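Local coordinates for flavin prenyltransferase UbiX (Aquifex aeolicus, PDB 2EJB), which probably makes the prenylated FMN cofactor of UbiD decarboxylases by joining a dimethylallyl group from dimethylallyl phosphate to reduced FMN, at residues A[4-9]-A[18-23]; A[97-102]-A[139-144]. All coordinates share one frame; numbering follows the deposited sequence.

Contact 1: A[4-9]-A[18-23]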
ATOM      1  N   ILE A   4      24.843  -5.715  -2.177  1.00 45.35           N
ATOM      2  CA  ILE A   4      23.505  -5.156  -2.065  1.00 46.78           C
ATOM      3  C   ILE A   4      23.543  -4.109  -0.964  1.00 41.84           C
ATOM      4  O   ILE A   4      24.226  -4.282   0.048  1.00 40.69           O
ATOM      5  CB  ILE A   4      22.459  -6.236  -1.684  1.00 51.31           C
ATOM      6  CG1 ILE A   4      22.228  -7.188  -2.860  1.00 52.83           C
ATOM      7  CG2 ILE A   4      21.150  -5.575  -1.284  1.00 55.03           C
ATOM      8  CD1 ILE A   4      21.574  -6.539  -4.064  1.00 57.41           C
ATOM      9  N   ALA A   5      22.827  -3.014  -1.176  1.00 36.95           N
ATOM     10  CA  ALA A   5      22.762  -1.946  -0.194  1.00 38.40           C
ATOM     11  C   ALA A   5      21.357  -1.960   0.395  1.00 34.14           C
ATOM     12  O   ALA A   5      20.374  -1.992  -0.342  1.00 39.07           O
ATOM     13  CB  ALA A   5      23.049  -0.605  -0.855  1.00 43.85           C
ATOM     14  N   LEU A   6      21.268  -1.952   1.720  1.00 35.87           N
ATOM     15  CA  LEU A   6      19.981  -1.972   2.402  1.00 36.35           C
ATOM     16  C   LEU A   6      19.922  -0.898   3.474  1.00 39.24           C
ATOM     17  O   LEU A   6      20.761  -0.853   4.382  1.00 38.21           O
ATOM     18  CB  LEU A   6      19.731  -3.347   3.039  1.00 41.04           C
ATOM     19  CG  LEU A   6      18.475  -3.528   3.909  1.00 38.33           C
ATOM     20  CD1 LEU A   6      17.209  -3.187   3.117  1.00 36.89           C
ATOM     21  CD2 LEU A   6      18.410  -4.964   4.393  1.00 39.17           C
ATOM     22  N   CYS A   7      18.927  -0.029   3.352  1.00 36.09           N
ATOM     23  CA  CYS A   7      18.718   1.052   4.303  1.00 37.23           C
ATOM     24  C   CYS A   7      17.377   0.828   4.982  1.00 37.25           C
ATOM     25  O   CYS A   7      16.371   0.574   4.314  1.00 35.63           O
ATOM     26  CB  CYS A   7      18.702   2.401   3.586  1.00 34.40           C
ATOM     27  SG  CYS A   7      20.188   2.767   2.615  1.00 39.09           S
ATOM     28  N   ILE A   8      17.364   0.925   6.307  1.00 39.71           N
ATOM     29  CA  ILE A   8      16.135   0.740   7.070  1.00 38.53           C
ATOM     30  C   ILE A   8      15.815   2.043   7.788  1.00 39.23           C
ATOM     31  O   ILE A   8      16.564   2.487   8.657  1.00 35.23           O
ATOM     32  CB  ILE A   8      16.298  -0.413   8.080  1.00 42.67           C
ATOM     33  CG1 ILE A   8      16.805  -1.655   7.339  1.00 32.38           C
ATOM     34  CG2 ILE A   8      14.967  -0.713   8.766  1.00 33.81           C
ATOM     35  CD1 ILE A   8      16.966  -2.886   8.213  1.00 46.19           C
ATOM     36  N   THR A   9      14.701   2.662   7.405  1.00 37.43           N
ATOM     37  CA  THR A   9      14.294   3.929   7.996  1.00 34.80           C
ATOM     38  C   THR A   9      13.250   3.764   9.089  1.00 45.28           C
ATOM     39  O   THR A   9      12.703   2.678   9.287  1.00 42.60           O
ATOM     40  CB  THR A   9      13.734   4.886   6.930  1.00 38.00           C
ATOM     41  OG1 THR A   9      12.539   4.331   6.359  1.00 32.63           O
ATOM     42  CG2 THR A   9      14.762   5.104   5.833  1.00 32.42           C
ATOM     43  N   ILE A  18      13.934  -6.244   8.160  1.00 39.36           N
ATOM     44  CA  ILE A  18      14.663  -7.263   8.907  1.00 40.03           C
ATOM     45  C   ILE A  18      14.602  -8.567   8.120  1.00 38.16           C
ATOM     46  O   ILE A  18      15.628  -9.204   7.865  1.00 42.84           O
ATOM     47  CB  ILE A  18      14.022  -7.473  10.301  1.00 40.99           C
ATOM     48  CG1 ILE A  18      14.199  -6.214  11.143  1.00 41.61           C
ATOM     49  CG2 ILE A  18      14.628  -8.685  10.996  1.00 45.21           C
ATOM     50  CD1 ILE A  18      15.646  -5.832  11.337  1.00 52.86           C
ATOM     51  N   LYS A  19      13.390  -8.945   7.723  1.00 39.70           N
ATOM     52  CA  LYS A  19      13.168 -10.168   6.961  1.00 40.18           C
ATOM     53  C   LYS A  19      13.943 -10.154   5.647  1.00 41.16           C
ATOM     54  O   LYS A  19      14.540 -11.161   5.253  1.00 38.16           O
ATOM     55  CB  LYS A  19      11.673 -10.339   6.673  1.00 40.57           C
ATOM     56  CG  LYS A  19      11.315 -11.660   6.002  1.00 50.72           C
ATOM     57  CD  LYS A  19      11.865 -12.841   6.788  1.00 57.55           C
ATOM     58  CE  LYS A  19      11.290 -12.888   8.197  1.00 67.41           C
ATOM     59  NZ  LYS A  19      11.882 -13.994   9.008  1.00 73.28           N
ATOM     60  N   LEU A  20      13.923  -9.009   4.966  1.00 36.20           N
ATOM     61  CA  LEU A  20      14.631  -8.876   3.701  1.00 37.22           C
ATOM     62  C   LEU A  20      16.126  -9.074   3.932  1.00 36.00           C
ATOM     63  O   LEU A  20      16.812  -9.722   3.140  1.00 37.92           O
ATOM     64  CB  LEU A  20      14.374  -7.492   3.086  1.00 27.36           C
ATOM     65  CG  LEU A  20      15.186  -7.142   1.837  1.00 32.73           C
ATOM     66  CD1 LEU A  20      15.068  -8.262   0.818  1.00 32.02           C
ATOM     67  CD2 LEU A  20      14.689  -5.817   1.252  1.00 31.52           C
ATOM     68  N   LEU A  21      16.622  -8.505   5.023  1.00 35.68           N
ATOM     69  CA  LEU A  21      18.031  -8.616   5.375  1.00 41.69           C
ATOM     70  C   LEU A  21      18.416 -10.074   5.574  1.00 36.27           C
ATOM     71  O   LEU A  21      19.406 -10.549   5.023  1.00 40.17           O
ATOM     72  CB  LEU A  21      18.317  -7.835   6.660  1.00 41.99           C
ATOM     73  CG  LEU A  21      19.705  -8.023   7.284  1.00 40.30           C
ATOM     74  CD1 LEU A  21      20.769  -7.417   6.379  1.00 46.51           C
ATOM     75  CD2 LEU A  21      19.738  -7.368   8.654  1.00 40.93           C
ATOM     76  N   GLN A  22      17.622 -10.786   6.357  1.00 41.34           N
ATOM     77  CA  GLN A  22      17.902 -12.185   6.628  1.00 40.31           C
ATOM     78  C   GLN A  22      17.943 -12.992   5.343  1.00 46.14           C
ATOM     79  O   GLN A  22      18.847 -13.806   5.142  1.00 48.84           O
ATOM     80  CB  GLN A  22      16.844 -12.754   7.575  1.00 39.46           C
ATOM     81  CG  GLN A  22      16.784 -12.037   8.906  1.00 45.13           C
ATOM     82  CD  GLN A  22      15.573 -12.434   9.722  1.00 47.42           C
ATOM     83  OE1 GLN A  22      14.460 -12.489   9.205  1.00 48.96           O
ATOM     84  NE2 GLN A  22      15.781 -12.700  11.004  1.00 48.05           N
ATOM     85  N   VAL A  23      16.975 -12.762   4.462  1.00 41.87           N
ATOM     86  CA  VAL A  23      16.932 -13.510   3.214  1.00 42.88           C
ATOM     87  C   VAL A  23      18.147 -13.248   2.329  1.00 42.40           C
ATOM     88  O   VAL A  23      18.711 -14.179   1.755  1.00 39.39           O
ATOM     89  CB  VAL A  23      15.645 -13.207   2.428  1.00 44.90           C
ATOM     90  CG1 VAL A  23      15.588 -14.067   1.173  1.00 51.98           C
ATOM     91  CG2 VAL A  23      14.437 -13.488   3.306  1.00 54.86           C
TER
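Leu6 swings its CG opposite the backbone N (chi1 175°), which carries the forked end of the side chain off the strand and between Leu20 and Leu21 of the helix. The two methyls of the fork do different work. CD1 meets the tip of Leu20, with Leu6 CD1 4.1 Å from Leu20 CD2. CD2 goes deeper: Leu6 CD2 lies 3.7 Å from Leu21 CB and 3.9 Å from Leu21 CD1, so it packs against the root of that side chain as well as one of its methyls, the two leucines crossing nearly at a right angle. One turn earlier, Ile18 starts out pointing away from the strand, but its delta carbon turns back, and Ile18 CD1 approaches Ile8 CD1 at 4.5 Å, a looser touch, with the end of Ile8 aimed at the flank of the Ile18 methyl. No hydrogen bond spans the interface, which is wholly apolar. On another side of the helix, Lys19 NZ donates to Gln22 OE1 at 3.0 Å, the ammonium tilted 21° from the amide carbonyl plane, while the lysine chain packs on helix 162-176. Leu33 of strand 30-35 touches both Leu6 and Ile8, and Val31 touches Leu21. Strand and helix segments run nearly antiparallel, at 159°, with their axes 9.8 Å apart at closest. Strand 3-8 and helix 14-26 form the first half of a beta-alpha-beta crossover that strand 30-35 completes, in a parallel-sheet flavoprotein fold; in the loop after strand 3-8, Gly10, Ala11 and Ser12 are predicted to bind FMN.

Contact 2: A[97-102]-A[139-144]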
ATOM      1  N   CYS A  97      12.724  13.311   0.995  1.00 27.08           N
ATOM      2  CA  CYS A  97      14.111  13.740   0.898  1.00 33.76           C
ATOM      3  C   CYS A  97      14.786  13.266  -0.389  1.00 29.93           C
ATOM      4  O   CYS A  97      15.430  14.057  -1.081  1.00 30.70           O
ATOM      5  CB  CYS A  97      14.894  13.271   2.128  1.00 33.13           C
ATOM      6  SG  CYS A  97      14.430  14.188   3.635  1.00 32.90           S
ATOM      7  N   ILE A  98      14.616  11.991  -0.722  1.00 33.38           N
ATOM      8  CA  ILE A  98      15.220  11.434  -1.927  1.00 31.72           C
ATOM      9  C   ILE A  98      14.596  12.019  -3.197  1.00 35.80           C
ATOM     10  O   ILE A  98      15.311  12.379  -4.130  1.00 38.41           O
ATOM     11  CB  ILE A  98      15.107   9.885  -1.928  1.00 29.66           C
ATOM     12  CG1 ILE A  98      15.936   9.311  -0.774  1.00 37.00           C
ATOM     13  CG2 ILE A  98      15.605   9.311  -3.242  1.00 24.85           C
ATOM     14  CD1 ILE A  98      15.804   7.799  -0.600  1.00 31.75           C
ATOM     15  N   ALA A  99      13.270  12.132  -3.216  1.00 34.42           N
ATOM     16  CA  ALA A  99      12.555  12.688  -4.363  1.00 36.39           C
ATOM     17  C   ALA A  99      12.937  14.142  -4.620  1.00 31.85           C
ATOM     18  O   ALA A  99      12.889  14.604  -5.756  1.00 31.53           O
ATOM     19  CB  ALA A  99      11.046  12.587  -4.143  1.00 32.49           C
ATOM     20  N   ASN A 100      13.297  14.862  -3.563  1.00 28.27           N
ATOM     21  CA  ASN A 100      13.675  16.266  -3.683  1.00 29.03           C
ATOM     22  C   ASN A 100      15.183  16.495  -3.661  1.00 28.31           C
ATOM     23  O   ASN A 100      15.649  17.611  -3.882  1.00 33.31           O
ATOM     24  CB  ASN A 100      13.000  17.085  -2.573  1.00 33.55           C
ATOM     25  CG  ASN A 100      11.516  17.287  -2.826  1.00 36.01           C
ATOM     26  OD1 ASN A 100      11.135  17.916  -3.812  1.00 44.56           O
ATOM     27  ND2 ASN A 100      10.676  16.754  -1.945  1.00 39.14           N
ATOM     28  N   GLY A 101      15.942  15.443  -3.392  1.00 30.06           N
ATOM     29  CA  GLY A 101      17.385  15.580  -3.380  1.00 33.82           C
ATOM     30  C   GLY A 101      17.927  16.254  -2.140  1.00 36.24           C
ATOM     31  O   GLY A 101      19.054  16.756  -2.143  1.00 36.49           O
ATOM     32  N   ILE A 102      17.115  16.291  -1.091  1.00 33.96           N
ATOM     33  CA  ILE A 102      17.532  16.869   0.179  1.00 39.06           C
ATOM     34  C   ILE A 102      18.182  15.719   0.946  1.00 44.67           C
ATOM     35  O   ILE A 102      17.586  14.652   1.086  1.00 45.58           O
ATOM     36  CB  ILE A 102      16.326  17.417   0.973  1.00 41.57           C
ATOM     37  CG1 ILE A 102      15.713  18.594   0.214  1.00 33.36           C
ATOM     38  CG2 ILE A 102      16.771  17.839   2.369  1.00 38.92           C
ATOM     39  CD1 ILE A 102      14.543  19.239   0.922  1.00 53.06           C
ATOM     40  N   LEU A 139       5.742   9.204  -7.690  1.00 33.12           N
ATOM     41  CA  LEU A 139       5.713   9.347  -9.141  1.00 32.70           C
ATOM     42  C   LEU A 139       7.062   9.828  -9.647  1.00 32.90           C
ATOM     43  O   LEU A 139       7.558   9.360 -10.673  1.00 29.00           O
ATOM     44  CB  LEU A 139       4.643  10.358  -9.556  1.00 37.33           C
ATOM     45  CG  LEU A 139       3.549   9.902 -10.519  1.00 42.38           C
ATOM     46  CD1 LEU A 139       2.766  11.125 -10.965  1.00 42.77           C
ATOM     47  CD2 LEU A 139       4.147   9.186 -11.723  1.00 39.75           C
ATOM     48  N   LYS A 140       7.647  10.785  -8.933  1.00 36.09           N
ATOM     49  CA  LYS A 140       8.947  11.305  -9.325  1.00 36.04           C
ATOM     50  C   LYS A 140       9.993  10.195  -9.231  1.00 32.20           C
ATOM     51  O   LYS A 140      10.800  10.031 -10.144  1.00 34.68           O
ATOM     52  CB  LYS A 140       9.348  12.495  -8.447  1.00 40.09           C
ATOM     53  CG  LYS A 140      10.726  13.039  -8.783  1.00 45.84           C
ATOM     54  CD  LYS A 140      10.753  14.546  -8.955  1.00 53.99           C
ATOM     55  CE  LYS A 140      12.088  14.998  -9.560  1.00 60.71           C
ATOM     56  NZ  LYS A 140      12.249  16.483  -9.584  1.00 63.69           N
ATOM     57  N   ILE A 141       9.980   9.433  -8.135  1.00 30.11           N
ATOM     58  CA  ILE A 141      10.941   8.334  -7.978  1.00 30.31           C
ATOM     59  C   ILE A 141      10.788   7.385  -9.166  1.00 30.86           C
ATOM     60  O   ILE A 141      11.763   7.035  -9.833  1.00 31.51           O
ATOM     61  CB  ILE A 141      10.683   7.504  -6.687  1.00 33.80           C
ATOM     62  CG1 ILE A 141      10.971   8.342  -5.436  1.00 25.37           C
ATOM     63  CG2 ILE A 141      11.534   6.233  -6.705  1.00 32.64           C
ATOM     64  CD1 ILE A 141      12.370   8.897  -5.368  1.00 26.33           C
ATOM     65  N   THR A 142       9.543   6.991  -9.425  1.00 32.81           N
ATOM     66  CA  THR A 142       9.214   6.074 -10.507  1.00 33.43           C
ATOM     67  C   THR A 142       9.700   6.559 -11.871  1.00 36.97           C
ATOM     68  O   THR A 142      10.387   5.831 -12.585  1.00 34.05           O
ATOM     69  CB  THR A 142       7.698   5.844 -10.560  1.00 34.37           C
ATOM     70  OG1 THR A 142       7.264   5.299  -9.310  1.00 32.73           O
ATOM     71  CG2 THR A 142       7.333   4.880 -11.688  1.00 38.62           C
ATOM     72  N   ARG A 143       9.343   7.788 -12.228  1.00 37.42           N
ATOM     73  CA  ARG A 143       9.761   8.348 -13.506  1.00 40.87           C
ATOM     74  C   ARG A 143      11.277   8.395 -13.612  1.00 39.64           C
ATOM     75  O   ARG A 143      11.828   8.275 -14.705  1.00 40.97           O
ATOM     76  CB  ARG A 143       9.165   9.743 -13.690  1.00 40.24           C
ATOM     77  CG  ARG A 143       7.686   9.691 -14.014  1.00 49.87           C
ATOM     78  CD  ARG A 143       7.005  11.040 -13.916  1.00 50.56           C
ATOM     79  NE  ARG A 143       5.627  10.972 -14.404  1.00 56.14           N
ATOM     80  CZ  ARG A 143       4.719  11.933 -14.250  1.00 54.45           C
ATOM     81  NH1 ARG A 143       5.027  13.052 -13.609  1.00 53.47           N
ATOM     82  NH2 ARG A 143       3.503  11.782 -14.758  1.00 59.76           N
ATOM     83  N   MET A 144      11.952   8.547 -12.478  1.00 35.73           N
ATOM     84  CA  MET A 144      13.406   8.599 -12.482  1.00 37.19           C
ATOM     85  C   MET A 144      14.052   7.224 -12.604  1.00 33.42           C
ATOM     86  O   MET A 144      15.279   7.110 -12.604  1.00 34.74           O
ATOM     87  CB  MET A 144      13.916   9.314 -11.228  1.00 35.88           C
ATOM     88  CG  MET A 144      13.745  10.817 -11.302  1.00 37.13           C
ATOM     89  SD  MET A 144      14.473  11.665  -9.915  1.00 37.26           S
ATOM     90  CE  MET A 144      16.237  11.687 -10.407  1.00 41.45           C
TER
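No flat side-chain group lies between Ile98, Ala99, Lys140 and Ile141, the four residues that meet here; the guanidinium of Arg143 belongs to another side of its helix. Leu139 CD2 covers one face of it, 3.5 Å from the plane of the Arg143 group and displaced from its middle, and Arg143 NH2 forms a salt bridge with Glu136 OE2 of the second subunit. The contact itself centres on the delta methyl of Ile141. With CG1 beside the backbone N and a further bend at chi2 (-57°), this methyl reaches the neighbouring helix although the side chain does not set out toward it. Ile141 CD1 lies 3.9 Å from Ile98 CG2, and the same methyl is 4.1 Å from Ala99 CB. It also rests on the backbone, 3.9 Å from Ala99 CA. Consistent with the small side chain of Ala99, the chains come close: Ala99 CA and Ile141 CA are 5.9 Å apart. Helix 92-100 ends just here in a Schellman motif, with Gly101 at positive phi (77°) as its C-prime residue. Its closing bonds are Ile102 N to Cys97 O at 2.8 Å and a weak one from Gly101 N to Ile98 O at 3.2 Å. Beside this helix end, the methylenes of Lys140 run past the carbonyl of Ala99, with Lys140 CD 3.8 Å from Ala99 O. The chain is bent at chi2 (131°), and it is the methylenes that make the contact. Leu115 of helix 106-117 touches both Ile98 and Met144, whereas Ile141 packs on Val148 of strand 147-150, the outermost strand at that end of the parallel sheet within the chain.

The two contacts, with centres 21 Å apart, occupy different parts of one parallel-sheet fold and share no helix or strand. Contact 1 is core, near the centre of the chain, and joins a sheet strand to the helix that directly follows it; contact 2 pairs two helices distant in sequence and, though mostly buried, reaches the surface at exposed Lys140. No hydrogen bond crosses either. In contact 1 leucine meets leucine and isoleucine meets isoleucine, whereas contact 2 sets one isoleucine against another isoleucine, an alanine and backbone, with lysine methylenes at its margin. The second subunit reaches the helix of segment 139-144 but does not touch contact 1.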